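Local coordinates for protein flavodoxin (Streptococcus pneumoniae serotype 4, PDB 5LJL) that binds FMN and probably serves as a low-potential electron donor to several redox enzymes, at residues K6-S11 with S45-A50; R28-D33 with F139-A144; A53-Y58 with D67-F72. All coordinates share one frame; numbering follows the deposited sequence.

Contact 1 (K6-S11 with S45-A50); sequences KIVFAS and SDFLEA. With PO4 (phosphate ion), chain B.
Lys6 and Ala50 mark the closest backbone approach, their CA atoms 6.3 Å apart; from there strand residues 6-9 lead away toward Ser11. Residues 45-49 have helical backbone angles, but their bonds run three residues back, as from Glu49 N to Asp46 O, so the chain is wound into tight turns. Lys6 carries the interface with its aliphatic stem. CG and CD lie against the Ala50 methyl, and CE comes within 3.2 Å of Asp46 O, a packing contact. The stem is extended until chi4 (-60°), where the bend takes NZ aside. Lys6 NZ forms a salt bridge with Asp35 outside the two segments and donates to a water at 3.0 Å; the water in turn donates to Asp46 OD1 at 2.8 Å. Glu49 OE1, 4.5 Å from Lys6 NZ, is too far for a salt bridge but may add to the negative potential around the amine. Deeper in, the Phe47 ring presents an edge to Lys6 CB, which lies in the ring plane, and CZ meets Val8 CG2 at 3.7 Å. At the far end, Ser11 OG donates to O1 of a phosphate ion (2.6 Å), probably from the crystallisation liquor, which Thr13 OG1 and the backbone N of Met12, Asn15 and Thr16 also bind. This is consistent with the loop that grips the FMN phosphate in flavodoxins. Strand 4-9 runs between strands 33-38 and 52-56; helix 15-29 packs on Ile7, while helix 67-77 meets Val8 through Phe72 and Phe47 through Leu76.

Contact 2 (R28-D33 with F139-A144); sequences RDLGLD and FAEELA
Leu30 reaches Ala144 because its CG stands opposite the carbonyl carbon (chi1 -61°) and chi2 is extended, which carries CD1 out over residues 139-144 of helix 130-146. There CD1 meets the Ala144 CB at 3.7 Å and also lies 3.9 Å from Glu141 CA, so this one methyl sits against a single turn of the helix. Glu141 CG touches the same methyl, 4.0 Å from Leu30 CD1. Leu32 shares the first torsion but turns at chi2 (76°), and its CD1 approaches the same Ala144 methyl at 4.1 Å. Two leucine branches thus meet one methyl from directions about at right angles. Between the leucines the chain leaves helix 15-29 through a Schellman motif, with Gly31 at positive phi (97°). In the flavodoxin fold the helix ends here and the chain turns into edge strand 33-38, while helix 130-146 runs on the same side of the sheet. Leu32 also packs on Ile52, and Leu143 on Ile52 and Ile54, so the helix end and its following turn meet the C-terminal helix above the central strand 52-56. The Glu141 carboxylate also has a long, weak ion pair with Lys26 of helix 15-29.

Contact 3 (A53-Y58 with D67-F72); sequences AIVATY and DEMMDF
Tyr58 OH donates to Glu68 OE2 at 2.7 Å, the one hydrogen bond between the two segments. The carboxylate oxygen is met on its syn side, with the donor 27° out of the carboxylate plane, while OE2 itself lies at the edge of the phenol ring and in its plane. Ring and carboxylate planes are turned 52° apart. Glu68 reaches this place by bending at chi2 (-89°), which brings the carboxylate up to the Tyr58 hydroxyl. Nearby, Thr57 OG1 donates to Tyr58 O at 2.8 Å, in the carbonyl plane and on a lone pair, a bond that ties the hydroxyl to the next backbone carbonyl. These segments belong to the beta-alpha-beta unit of strand 52-56, helix 67-77 and strand 85-92, and run roughly antiparallel, the axes of 53-56 and 67-72 being 12.2 Å apart at closest approach. The spacing is bridged by long side chains. Met69 and Val55 meet tip to tip, CE to CG1 at 4.0 Å, and the side chains of Met69 and Thr57 cross obliquely, Met69 CG 4.0 Å from Thr57 OG1. One turn on, the side chains of Phe72 and Val55 slide past each other in opposite directions, CE2 and CG2 4.1 Å apart. Helix 101-113 borders this layer through Phe106 on Met69 and Phe110 on Val55. Beyond the strand end, the Tyr58 side chain comes within about 3 Å, nearest atoms, of the phosphate ion bound near Ser11.

Contacts 1 and 3 share neighbouring central strands: Val8 N lies 2.8 Å from Ile54 O and Val8 O 2.9 Å from Ala56 N, both probable hydrogen bonds. Contact 3 is buried, with one polar bond, Tyr58 to Glu68, at the strand's end; contact 1 is partly buried, its lysine end more open and electrostatic. Contact 2 has its centre about 14 Å from the chain centre, against about 8 Å for the others; Ala144 and Leu32 are buried, Leu30 exposed, and aliphatic carbons touch without polar bonds. It joins the turn after helix 15-29 to helix 130-146 on one sheet face; contact 3 packs the other. Leu143 CD1 and Ile54 CD1, 3.7 Å apart, link the segments of contacts 2 and 3.

Contact 1 (K6-S11 with S45-A50)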
loop_
_atom_site.group_PDB
_atom_site.type_symbol
_atom_site.label_atom_id
_atom_site.label_comp_id
_atom_site.label_asym_id
_atom_site.label_seq_id
_atom_site.Cartn_x
_atom_site.Cartn_y
_atom_site.Cartn_z
ATOM N N LYS A 6 2.854 8.787 1.586
ATOM C CA LYS A 6 1.436 8.843 1.088
ATOM C C LYS A 6 0.959 7.402 0.993
ATOM O O LYS A 6 1.616 6.587 0.320
ATOM C CB LYS A 6 1.357 9.593 -0.214
ATOM C CG LYS A 6 1.481 11.114 -0.071
ATOM C CD LYS A 6 1.438 11.787 -1.441
ATOM C CE LYS A 6 1.438 13.313 -1.463
ATOM N NZ LYS A 6 0.285 13.850 -0.766
ATOM N N ILE A 7 -0.052 7.071 1.778
ATOM C CA ILE A 7 -0.674 5.745 1.775
ATOM C C ILE A 7 -2.027 5.854 1.079
ATOM O O ILE A 7 -2.885 6.702 1.490
ATOM C CB ILE A 7 -0.839 5.215 3.243
ATOM C CG1 ILE A 7 0.503 5.125 3.969
ATOM C CG2 ILE A 7 -1.611 3.884 3.310
ATOM C CD1 ILE A 7 0.375 4.778 5.458
ATOM N N VAL A 8 -2.239 5.054 0.041
ATOM C CA VAL A 8 -3.514 5.066 -0.701
ATOM C C VAL A 8 -4.146 3.719 -0.518
ATOM O O VAL A 8 -3.487 2.691 -0.778
ATOM C CB VAL A 8 -3.287 5.427 -2.174
ATOM C CG1 VAL A 8 -4.626 5.439 -2.925
ATOM C CG2 VAL A 8 -2.566 6.760 -2.265
ATOM N N PHE A 9 -5.407 3.694 -0.112
ATOM C CA PHE A 9 -6.084 2.445 0.178
ATOM C C PHE A 9 -7.400 2.264 -0.593
ATOM O O PHE A 9 -8.033 3.254 -1.043
ATOM C CB PHE A 9 -6.335 2.222 1.687
ATOM C CG PHE A 9 -7.383 3.115 2.290
ATOM C CD1 PHE A 9 -8.725 2.775 2.208
ATOM C CD2 PHE A 9 -7.003 4.299 2.919
ATOM C CE1 PHE A 9 -9.682 3.618 2.780
ATOM C CE2 PHE A 9 -7.945 5.149 3.487
ATOM C CZ PHE A 9 -9.276 4.801 3.391
ATOM N N ALA A 10 -7.777 1.017 -0.775
ATOM C CA ALA A 10 -9.121 0.627 -1.194
ATOM C C ALA A 10 -9.602 -0.400 -0.148
ATOM O O ALA A 10 -8.830 -1.301 0.223
ATOM C CB ALA A 10 -9.086 0.022 -2.568
ATOM N N SER A 11 -10.864 -0.335 0.229
ATOM C CA SER A 11 -11.395 -1.185 1.278
ATOM C C SER A 11 -12.899 -1.330 1.098
ATOM O O SER A 11 -13.586 -0.308 0.998
ATOM C CB SER A 11 -11.080 -0.597 2.659
ATOM O OG SER A 11 -11.448 -1.519 3.696
ATOM N N SER A 45 -0.596 10.630 -9.309
ATOM C CA SER A 45 0.502 11.578 -9.454
ATOM C C SER A 45 0.906 12.318 -8.182
ATOM O O SER A 45 2.041 12.876 -8.097
ATOM C CB SER A 45 0.225 12.559 -10.624
ATOM O OG SER A 45 -0.911 13.331 -10.338
ATOM N N ASP A 46 0.059 12.323 -7.163
ATOM C CA ASP A 46 0.408 12.891 -5.875
ATOM C C ASP A 46 1.637 12.206 -5.302
ATOM O O ASP A 46 2.362 12.817 -4.521
ATOM C CB ASP A 46 -0.703 12.856 -4.843
ATOM C CG ASP A 46 -1.982 13.520 -5.296
ATOM O OD1 ASP A 46 -2.968 13.265 -4.577
ATOM O OD2 ASP A 46 -1.991 14.281 -6.301
ATOM N N PHE A 47 1.882 10.965 -5.699
ATOM C CA PHE A 47 3.136 10.253 -5.302
ATOM C C PHE A 47 4.436 10.985 -5.653
ATOM O O PHE A 47 5.465 10.775 -4.938
ATOM C CB PHE A 47 3.149 8.824 -5.872
ATOM C CG PHE A 47 2.203 7.830 -5.147
ATOM C CD1 PHE A 47 1.914 7.911 -3.786
ATOM C CD2 PHE A 47 1.717 6.699 -5.860
ATOM C CE1 PHE A 47 1.094 6.956 -3.169
ATOM C CE2 PHE A 47 0.907 5.709 -5.207
ATOM C CZ PHE A 47 0.634 5.873 -3.863
ATOM N N LEU A 48 4.423 11.777 -6.735
ATOM C CA LEU A 48 5.645 12.586 -7.047
ATOM C C LEU A 48 6.113 13.450 -5.915
ATOM O O LEU A 48 7.310 13.743 -5.833
ATOM C CB LEU A 48 5.465 13.419 -8.309
ATOM C CG LEU A 48 5.285 12.577 -9.592
ATOM C CD1 LEU A 48 4.677 13.336 -10.774
ATOM C CD2 LEU A 48 6.577 11.853 -9.951
ATOM N N GLU A 49 5.176 13.906 -5.084
ATOM C CA GLU A 49 5.483 14.755 -3.942
ATOM C C GLU A 49 6.028 14.041 -2.728
ATOM O O GLU A 49 6.556 14.680 -1.815
ATOM C CB GLU A 49 4.255 15.578 -3.555
ATOM C CG GLU A 49 3.842 16.538 -4.665
ATOM C CD GLU A 49 2.407 17.030 -4.579
ATOM O OE1 GLU A 49 1.490 16.176 -4.432
ATOM O OE2 GLU A 49 2.189 18.280 -4.731
ATOM N N ALA A 50 5.899 12.717 -2.643
ATOM C CA ALA A 50 6.272 12.016 -1.428
ATOM C C ALA A 50 7.624 11.326 -1.518
ATOM O O ALA A 50 8.142 11.070 -2.589
ATOM C CB ALA A 50 5.229 10.985 -1.131
HETATM P P PO4 B . -11.463 -5.304 2.869
HETATM O O1 PO4 B . -10.819 -3.983 3.034
HETATM O O2 PO4 B . -12.229 -5.706 4.114
HETATM O O3 PO4 B . -10.445 -6.339 2.565
HETATM O O4 PO4 B . -12.406 -5.251 1.769
HETATM O O HOH W 1 -2.181 12.614 -1.921
#

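Contact 2 (R28-D33 with F139-A144)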
loop_
_atom_site.group_PDB
_atom_site.type_symbol
_atom_site.label_atom_id
_atom_site.label_comp_id
_atom_site.label_asym_id
_atom_site.label_seq_id
_atom_site.Cartn_x
_atom_site.Cartn_y
_atom_site.Cartn_z
ATOM N N ARG A 28 3.917 7.580 11.706
ATOM C CA ARG A 28 3.776 8.832 12.469
ATOM C C ARG A 28 4.570 8.782 13.768
ATOM O O ARG A 28 5.307 9.713 14.065
ATOM C CB ARG A 28 2.309 9.177 12.717
ATOM C CG ARG A 28 1.589 9.581 11.455
ATOM C CD ARG A 28 0.101 9.829 11.718
ATOM N NE ARG A 28 -0.585 10.370 10.554
ATOM C CZ ARG A 28 -1.726 9.910 10.049
ATOM N NH1 ARG A 28 -2.364 8.889 10.596
ATOM N NH2 ARG A 28 -2.228 10.504 8.955
ATOM N N ASP A 29 4.510 7.658 14.456
ATOM C CA ASP A 29 5.255 7.490 15.722
ATOM C C ASP A 29 6.741 7.588 15.493
ATOM O O ASP A 29 7.462 7.937 16.449
ATOM C CB ASP A 29 4.952 6.145 16.382
ATOM C CG ASP A 29 3.567 6.090 17.082
ATOM O OD1 ASP A 29 2.968 7.178 17.339
ATOM O OD2 ASP A 29 3.145 4.955 17.415
ATOM N N LEU A 30 7.221 7.223 14.289
ATOM C CA LEU A 30 8.655 7.360 13.896
ATOM C C LEU A 30 9.052 8.740 13.389
ATOM O O LEU A 30 10.203 9.015 13.042
ATOM C CB LEU A 30 9.038 6.259 12.908
ATOM C CG LEU A 30 8.889 4.825 13.441
ATOM C CD1 LEU A 30 9.092 3.763 12.345
ATOM C CD2 LEU A 30 9.841 4.499 14.596
ATOM N N GLY A 31 8.095 9.634 13.372
ATOM C CA GLY A 31 8.396 11.002 12.970
ATOM C C GLY A 31 8.125 11.411 11.570
ATOM O O GLY A 31 8.457 12.540 11.191
ATOM N N LEU A 32 7.523 10.532 10.748
ATOM C CA LEU A 32 7.169 10.953 9.387
ATOM C C LEU A 32 5.824 11.744 9.378
ATOM O O LEU A 32 4.984 11.578 10.268
ATOM C CB LEU A 32 7.062 9.753 8.411
ATOM C CG LEU A 32 8.328 9.002 8.062
ATOM C CD1 LEU A 32 8.789 8.070 9.171
ATOM C CD2 LEU A 32 8.090 8.208 6.783
ATOM N N ASP A 33 5.683 12.582 8.349
ATOM C CA ASP A 33 4.392 13.143 7.998
ATOM C C ASP A 33 3.741 12.076 7.150
ATOM O O ASP A 33 4.400 11.557 6.254
ATOM C CB ASP A 33 4.539 14.398 7.158
ATOM C CG ASP A 33 4.908 15.600 7.986
ATOM O OD1 ASP A 33 5.235 16.634 7.386
ATOM O OD2 ASP A 33 4.839 15.494 9.221
ATOM N N PHE A 139 7.332 -3.849 8.595
ATOM C CA PHE A 139 7.289 -3.186 7.245
ATOM C C PHE A 139 7.467 -1.675 7.349
ATOM O O PHE A 139 8.306 -1.104 6.679
ATOM C CB PHE A 139 5.938 -3.609 6.630
ATOM C CG PHE A 139 5.514 -2.890 5.399
ATOM C CD1 PHE A 139 5.795 -3.372 4.127
ATOM C CD2 PHE A 139 4.757 -1.737 5.508
ATOM C CE1 PHE A 139 5.297 -2.713 3.005
ATOM C CE2 PHE A 139 4.301 -1.084 4.390
ATOM C CZ PHE A 139 4.565 -1.581 3.126
ATOM N N ALA A 140 6.666 -0.986 8.184
ATOM C CA ALA A 140 6.789 0.455 8.352
ATOM C C ALA A 140 8.153 0.851 8.877
ATOM O O ALA A 140 8.778 1.802 8.403
ATOM C CB ALA A 140 5.671 0.931 9.301
ATOM N N GLU A 141 8.668 0.075 9.841
ATOM C CA GLU A 141 9.986 0.416 10.471
ATOM C C GLU A 141 11.144 0.269 9.434
ATOM O O GLU A 141 12.100 1.076 9.424
ATOM C CB GLU A 141 10.231 -0.487 11.687
ATOM C CG GLU A 141 9.309 -0.184 12.854
ATOM C CD GLU A 141 8.986 -1.323 13.779
ATOM O OE1 GLU A 141 9.696 -2.336 13.778
ATOM O OE2 GLU A 141 8.064 -1.153 14.640
ATOM N N GLU A 142 11.055 -0.729 8.530
ATOM C CA GLU A 142 12.055 -0.903 7.478
ATOM C C GLU A 142 11.978 0.250 6.463
ATOM O O GLU A 142 12.992 0.783 6.073
ATOM C CB GLU A 142 11.942 -2.291 6.824
ATOM C CG GLU A 142 12.967 -2.482 5.713
ATOM C CD GLU A 142 13.065 -3.864 5.162
ATOM O OE1 GLU A 142 12.127 -4.633 5.408
ATOM O OE2 GLU A 142 14.147 -4.187 4.574
ATOM N N LEU A 143 10.770 0.662 6.054
ATOM C CA LEU A 143 10.666 1.849 5.196
ATOM C C LEU A 143 11.226 3.124 5.800
ATOM O O LEU A 143 11.918 3.917 5.126
ATOM C CB LEU A 143 9.180 2.058 4.824
ATOM C CG LEU A 143 8.492 0.971 3.978
ATOM C CD1 LEU A 143 7.061 1.424 3.683
ATOM C CD2 LEU A 143 9.247 0.649 2.697
ATOM N N ALA A 144 10.874 3.352 7.065
ATOM C CA ALA A 144 11.440 4.462 7.833
ATOM C C ALA A 144 12.987 4.376 7.840
ATOM O O ALA A 144 13.676 5.389 7.675
ATOM C CB ALA A 144 10.873 4.522 9.244
#

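Contact 3 (A53-Y58 with D67-F72)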
loop_
_atom_site.group_PDB
_atom_site.type_symbol
_atom_site.label_atom_id
_atom_site.label_comp_id
_atom_site.label_asym_id
_atom_site.label_seq_id
_atom_site.Cartn_x
_atom_site.Cartn_y
_atom_site.Cartn_z
ATOM N N ALA A 53 5.837 5.923 -1.117
ATOM C CA ALA A 53 4.498 5.602 -1.720
ATOM C C ALA A 53 4.032 4.213 -1.298
ATOM O O ALA A 53 4.762 3.259 -1.590
ATOM C CB ALA A 53 4.586 5.662 -3.238
ATOM N N ILE A 54 2.839 4.099 -0.708
ATOM C CA ILE A 54 2.284 2.821 -0.240
ATOM C C ILE A 54 0.857 2.667 -0.803
ATOM O O ILE A 54 0.034 3.632 -0.727
ATOM C CB ILE A 54 2.290 2.713 1.280
ATOM C CG1 ILE A 54 3.725 2.760 1.856
ATOM C CG2 ILE A 54 1.530 1.495 1.774
ATOM C CD1 ILE A 54 3.808 3.107 3.284
ATOM N N VAL A 55 0.576 1.472 -1.323
ATOM C CA VAL A 55 -0.774 1.057 -1.669
ATOM C C VAL A 55 -1.177 -0.053 -0.726
ATOM O O VAL A 55 -0.408 -1.008 -0.526
ATOM C CB VAL A 55 -0.932 0.607 -3.137
ATOM C CG1 VAL A 55 -2.226 -0.141 -3.373
ATOM C CG2 VAL A 55 -0.745 1.819 -4.046
ATOM N N ALA A 56 -2.383 0.110 -0.181
ATOM C CA ALA A 56 -3.035 -0.940 0.601
ATOM C C ALA A 56 -4.295 -1.330 -0.142
ATOM O O ALA A 56 -5.198 -0.501 -0.318
ATOM C CB ALA A 56 -3.355 -0.377 2.007
ATOM N N THR A 57 -4.424 -2.560 -0.592
ATOM C CA THR A 57 -5.578 -2.969 -1.410
ATOM C C THR A 57 -6.139 -4.331 -1.061
ATOM O O THR A 57 -5.401 -5.248 -0.774
ATOM C CB THR A 57 -5.204 -2.877 -2.920
ATOM O OG1 THR A 57 -6.392 -3.043 -3.727
ATOM C CG2 THR A 57 -4.110 -3.863 -3.309
ATOM N N TYR A 58 -7.453 -4.468 -1.165
ATOM C CA TYR A 58 -8.130 -5.780 -1.186
ATOM C C TYR A 58 -8.077 -6.270 -2.680
ATOM O O TYR A 58 -7.604 -5.568 -3.562
ATOM C CB TYR A 58 -9.559 -5.699 -0.647
ATOM C CG TYR A 58 -10.581 -4.931 -1.490
ATOM C CD1 TYR A 58 -10.676 -3.582 -1.395
ATOM C CD2 TYR A 58 -11.451 -5.582 -2.362
ATOM C CE1 TYR A 58 -11.683 -2.875 -2.080
ATOM C CE2 TYR A 58 -12.401 -4.898 -3.123
ATOM C CZ TYR A 58 -12.529 -3.543 -2.993
ATOM O OH TYR A 58 -13.469 -2.834 -3.718
ATOM N N ASP A 67 -12.623 -2.283 -8.350
ATOM C CA ASP A 67 -13.139 -1.438 -9.395
ATOM C C ASP A 67 -12.586 -0.029 -9.280
ATOM O O ASP A 67 -12.139 0.582 -10.247
ATOM C CB ASP A 67 -14.681 -1.373 -9.317
ATOM C CG ASP A 67 -15.331 -2.634 -9.727
ATOM O OD1 ASP A 67 -16.603 -2.736 -9.480
ATOM O OD2 ASP A 67 -14.665 -3.553 -10.337
ATOM N N GLU A 68 -12.625 0.509 -8.058
ATOM C CA GLU A 68 -12.217 1.873 -7.801
ATOM C C GLU A 68 -10.671 2.079 -7.932
ATOM O O GLU A 68 -10.192 3.225 -7.969
ATOM C CB GLU A 68 -12.712 2.296 -6.400
ATOM C CG GLU A 68 -12.164 1.493 -5.216
ATOM C CD GLU A 68 -12.971 0.249 -4.809
ATOM O OE1 GLU A 68 -13.687 -0.291 -5.653
ATOM O OE2 GLU A 68 -12.916 -0.187 -3.609
ATOM N N MET A 69 -9.922 0.984 -7.952
ATOM C CA MET A 69 -8.486 0.975 -8.177
ATOM C C MET A 69 -8.102 0.943 -9.662
ATOM O O MET A 69 -6.959 1.259 -9.988
ATOM C CB MET A 69 -7.739 -0.155 -7.416
ATOM C CG MET A 69 -7.495 0.130 -5.943
ATOM S SD MET A 69 -6.269 1.479 -5.787
ATOM C CE MET A 69 -5.864 1.360 -4.056
ATOM N N MET A 70 -9.020 0.617 -10.569
ATOM C CA MET A 70 -8.626 0.466 -11.979
ATOM C C MET A 70 -8.061 1.749 -12.582
ATOM O O MET A 70 -6.999 1.731 -13.169
ATOM C CB MET A 70 -9.782 -0.094 -12.819
ATOM C CG MET A 70 -9.834 -1.622 -12.759
ATOM S SD MET A 70 -11.082 -2.338 -13.940
ATOM C CE MET A 70 -10.870 -1.212 -15.300
ATOM N N ASP A 71 -8.713 2.859 -12.362
ATOM C CA ASP A 71 -8.215 4.158 -12.818
ATOM C C ASP A 71 -6.892 4.607 -12.164
ATOM O O ASP A 71 -6.013 5.127 -12.794
ATOM C CB ASP A 71 -9.264 5.234 -12.523
ATOM C CG ASP A 71 -9.968 5.655 -13.726
ATOM O OD1 ASP A 71 -9.861 6.865 -14.014
ATOM O OD2 ASP A 71 -10.547 4.805 -14.438
ATOM N N PHE A 72 -6.783 4.377 -10.843
ATOM C CA PHE A 72 -5.604 4.711 -10.076
ATOM C C PHE A 72 -4.393 3.879 -10.613
ATOM O O PHE A 72 -3.314 4.382 -10.768
ATOM C CB PHE A 72 -5.891 4.429 -8.588
ATOM C CG PHE A 72 -4.778 4.887 -7.684
ATOM C CD1 PHE A 72 -4.728 6.185 -7.232
ATOM C CD2 PHE A 72 -3.720 4.026 -7.374
ATOM C CE1 PHE A 72 -3.708 6.646 -6.435
ATOM C CE2 PHE A 72 -2.666 4.473 -6.593
ATOM C CZ PHE A 72 -2.649 5.790 -6.127
#